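Local coordinates for USG-1 protein homolog (Pseudomonas aeruginosa, PDB 2HJS), which probably binds NAD or NADP and acts as a dimeric oxidoreductase on aldehyde substrates, as a homologue of aspartate-semialdehyde dehydrogenase, at residues A[17-22]-A[318-323]. Residues are numbered along the deposited sequence; the frame is centred on the assembly and turned at random.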
ATOM      1  N   SER A  17       2.056  24.021   5.306  1.00 47.34           N
ATOM      2  CA  SER A  17       2.194  23.071   6.394  1.00 47.97           C
ATOM      3  C   SER A  17       3.670  22.722   6.638  1.00 47.75           C
ATOM      4  O   SER A  17       4.122  22.690   7.785  1.00 47.97           O
ATOM      5  CB  SER A  17       1.308  21.853   6.151  1.00 48.52           C
ATOM      6  OG  SER A  17       1.649  21.290   4.914  1.00 50.16           O
ATOM      7  N   VAL A  18       4.442  22.524   5.570  1.00 47.22           N
ATOM      8  CA  VAL A  18       5.885  22.284   5.735  1.00 47.29           C
ATOM      9  C   VAL A  18       6.608  23.548   6.246  1.00 47.48           C
ATOM     10  O   VAL A  18       7.453  23.458   7.128  1.00 47.42           O
ATOM     11  CB  VAL A  18       6.560  21.770   4.443  1.00 46.90           C
ATOM     12  CG1 VAL A  18       8.051  21.723   4.633  1.00 47.53           C
ATOM     13  CG2 VAL A  18       6.002  20.368   4.068  1.00 47.27           C
ATOM     14  N   GLY A  19       6.254  24.718   5.711  1.00 47.60           N
ATOM     15  CA  GLY A  19       6.867  25.971   6.156  1.00 47.49           C
ATOM     16  C   GLY A  19       6.653  26.215   7.633  1.00 47.88           C
ATOM     17  O   GLY A  19       7.582  26.585   8.346  1.00 48.08           O
ATOM     18  N   GLU A  20       5.424  26.008   8.086  1.00 48.20           N
ATOM     19  CA  GLU A  20       5.052  26.135   9.496  1.00 49.55           C
ATOM     20  C   GLU A  20       5.845  25.169  10.409  1.00 48.08           C
ATOM     21  O   GLU A  20       6.310  25.547  11.493  1.00 47.08           O
ATOM     22  CB  GLU A  20       3.549  25.852   9.634  1.00 49.20           C
ATOM     23  CG  GLU A  20       2.887  26.383  10.890  1.00 53.33           C
ATOM     24  CD  GLU A  20       1.526  25.725  11.191  1.00 54.47           C
ATOM     25  OE1 GLU A  20       1.077  24.833  10.420  1.00 61.83           O
ATOM     26  OE2 GLU A  20       0.916  26.070  12.234  1.00 60.53           O
ATOM     27  N   ALA A  21       5.991  23.918   9.982  1.00 47.45           N
ATOM     28  CA  ALA A  21       6.745  22.943  10.775  1.00 47.07           C
ATOM     29  C   ALA A  21       8.196  23.395  10.841  1.00 46.58           C
ATOM     30  O   ALA A  21       8.833  23.292  11.872  1.00 47.96           O
ATOM     31  CB  ALA A  21       6.632  21.525  10.174  1.00 46.05           C
ATOM     32  N   LEU A  22       8.705  23.935   9.743  1.00 46.67           N
ATOM     33  CA  LEU A  22      10.099  24.307   9.672  1.00 47.28           C
ATOM     34  C   LEU A  22      10.386  25.485  10.608  1.00 47.58           C
ATOM     35  O   LEU A  22      11.413  25.499  11.287  1.00 47.78           O
ATOM     36  CB  LEU A  22      10.492  24.609   8.228  1.00 47.26           C
ATOM     37  CG  LEU A  22      11.990  24.690   7.929  1.00 47.71           C
ATOM     38  CD1 LEU A  22      12.208  24.396   6.470  1.00 46.92           C
ATOM     39  CD2 LEU A  22      12.620  26.057   8.316  1.00 45.00           C
ATOM     40  N   VAL A 318       5.679  15.698   6.937  1.00 47.74           N
ATOM     41  CA  VAL A 318       5.783  17.141   7.115  1.00 47.28           C
ATOM     42  C   VAL A 318       6.962  17.569   8.009  1.00 47.96           C
ATOM     43  O   VAL A 318       7.855  18.305   7.570  1.00 47.55           O
ATOM     44  CB  VAL A 318       4.451  17.729   7.608  1.00 47.18           C
ATOM     45  CG1 VAL A 318       4.607  19.225   7.963  1.00 45.87           C
ATOM     46  CG2 VAL A 318       3.371  17.534   6.520  1.00 45.18           C
ATOM     47  N   ARG A 319       6.947  17.098   9.254  1.00 48.44           N
ATOM     48  CA  ARG A 319       7.937  17.466  10.257  1.00 48.30           C
ATOM     49  C   ARG A 319       9.310  16.855   9.952  1.00 48.70           C
ATOM     50  O   ARG A 319      10.317  17.554  10.039  1.00 48.63           O
ATOM     51  CB  ARG A 319       7.474  17.006  11.635  1.00 47.93           C
ATOM     52  CG  ARG A 319       8.441  17.392  12.767  1.00 48.10           C
ATOM     53  CD  ARG A 319       8.089  16.667  14.059  1.00 49.98           C
ATOM     54  NE  ARG A 319       9.088  16.906  15.104  1.00 48.70           N
ATOM     55  CZ  ARG A 319       9.126  17.978  15.903  1.00 50.46           C
ATOM     56  NH1 ARG A 319       8.207  18.929  15.796  1.00 49.35           N
ATOM     57  NH2 ARG A 319      10.091  18.102  16.814  1.00 45.74           N
ATOM     58  N   LYS A 320       9.338  15.553   9.625  1.00 47.98           N
ATOM     59  CA  LYS A 320      10.593  14.822   9.477  1.00 47.75           C
ATOM     60  C   LYS A 320      11.122  14.779   8.029  1.00 47.85           C
ATOM     61  O   LYS A 320      12.166  15.339   7.750  1.00 48.35           O
ATOM     62  CB  LYS A 320      10.490  13.398  10.059  1.00 47.19           C
ATOM     63  CG  LYS A 320      11.714  12.502   9.729  1.00 46.58           C
ATOM     64  CD  LYS A 320      13.034  13.130  10.306  1.00 45.82           C
ATOM     65  CE  LYS A 320      14.246  12.212  10.151  1.00 46.53           C
ATOM     66  NZ  LYS A 320      14.229  10.993  11.016  1.00 46.02           N
ATOM     67  N   GLY A 321      10.409  14.120   7.117  1.00 47.12           N
ATOM     68  CA  GLY A 321      10.906  13.930   5.754  1.00 47.21           C
ATOM     69  C   GLY A 321      11.269  15.245   5.095  1.00 48.06           C
ATOM     70  O   GLY A 321      12.377  15.393   4.580  1.00 48.83           O
ATOM     71  N   ALA A 322      10.366  16.221   5.162  1.00 47.48           N
ATOM     72  CA  ALA A 322      10.620  17.534   4.572  1.00 47.09           C
ATOM     73  C   ALA A 322      11.372  18.477   5.531  1.00 47.74           C
ATOM     74  O   ALA A 322      12.569  18.758   5.315  1.00 48.44           O
ATOM     75  CB  ALA A 322       9.325  18.162   4.105  1.00 46.36           C
ATOM     76  N   ALA A 323      10.689  18.954   6.576  1.00 47.02           N
ATOM     77  CA  ALA A 323      11.195  20.076   7.398  1.00 47.59           C
ATOM     78  C   ALA A 323      12.479  19.818   8.197  1.00 48.12           C
ATOM     79  O   ALA A 323      13.422  20.623   8.149  1.00 48.66           O
ATOM     80  CB  ALA A 323      10.082  20.627   8.337  1.00 45.47           C
TER
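Ala-323 turns its methyl group straight onto the backbone of helix 17-28 and packs tightly there: CB of Ala-323 lies 3.8 Å from the amide N of Leu-22 and 4.0 Å from CB of Ala-21. The small methyl of alanine suits a place where the CA atoms of Leu-22 and Ala-323 lie 4.9 Å apart. Ala-21 answers from the other helix, its CB resting between Ala-323 and the CG1 methyl of Val-318, 3.8 Å from the latter. With CG1 anti to the backbone N (chi1 173°), Val-318 sends that branch across the interface as far as the carbonyl O of Ser-17, 3.5 Å away; this is van der Waals packing against an oxygen that already accepts the helical bond from Ala-21 N. Val-18 straddles the small methyl of Ala-322, its CG1 lying 3.8 Å and its CG2 4.0 Å from Ala-322 CB. Short and branched apolar residues thus let the two axes pass 9.1 Å apart at close to a right angle (95°).

Against these close-set methyls, the Arg-319 edge is loose: little more than its CA meets Ala-21 CB, and the guanidinium reaches away to salt bridges with Asp-292 and Glu-28. The main-chain N of Ser-17 hydrogen-bonds to a dioxane, probably from the crystallisation liquor. Beyond the crossing, Leu-22 continues onto Ala-326 and Val-327, and Ala-323 onto Leu-25. The contact joins helix 17-28, the first helix after strand 9-12 and the glycine-rich loop of the Rossmann-type fold, to C-terminal helix 317-336, just after strand 308-315 of the second sheet.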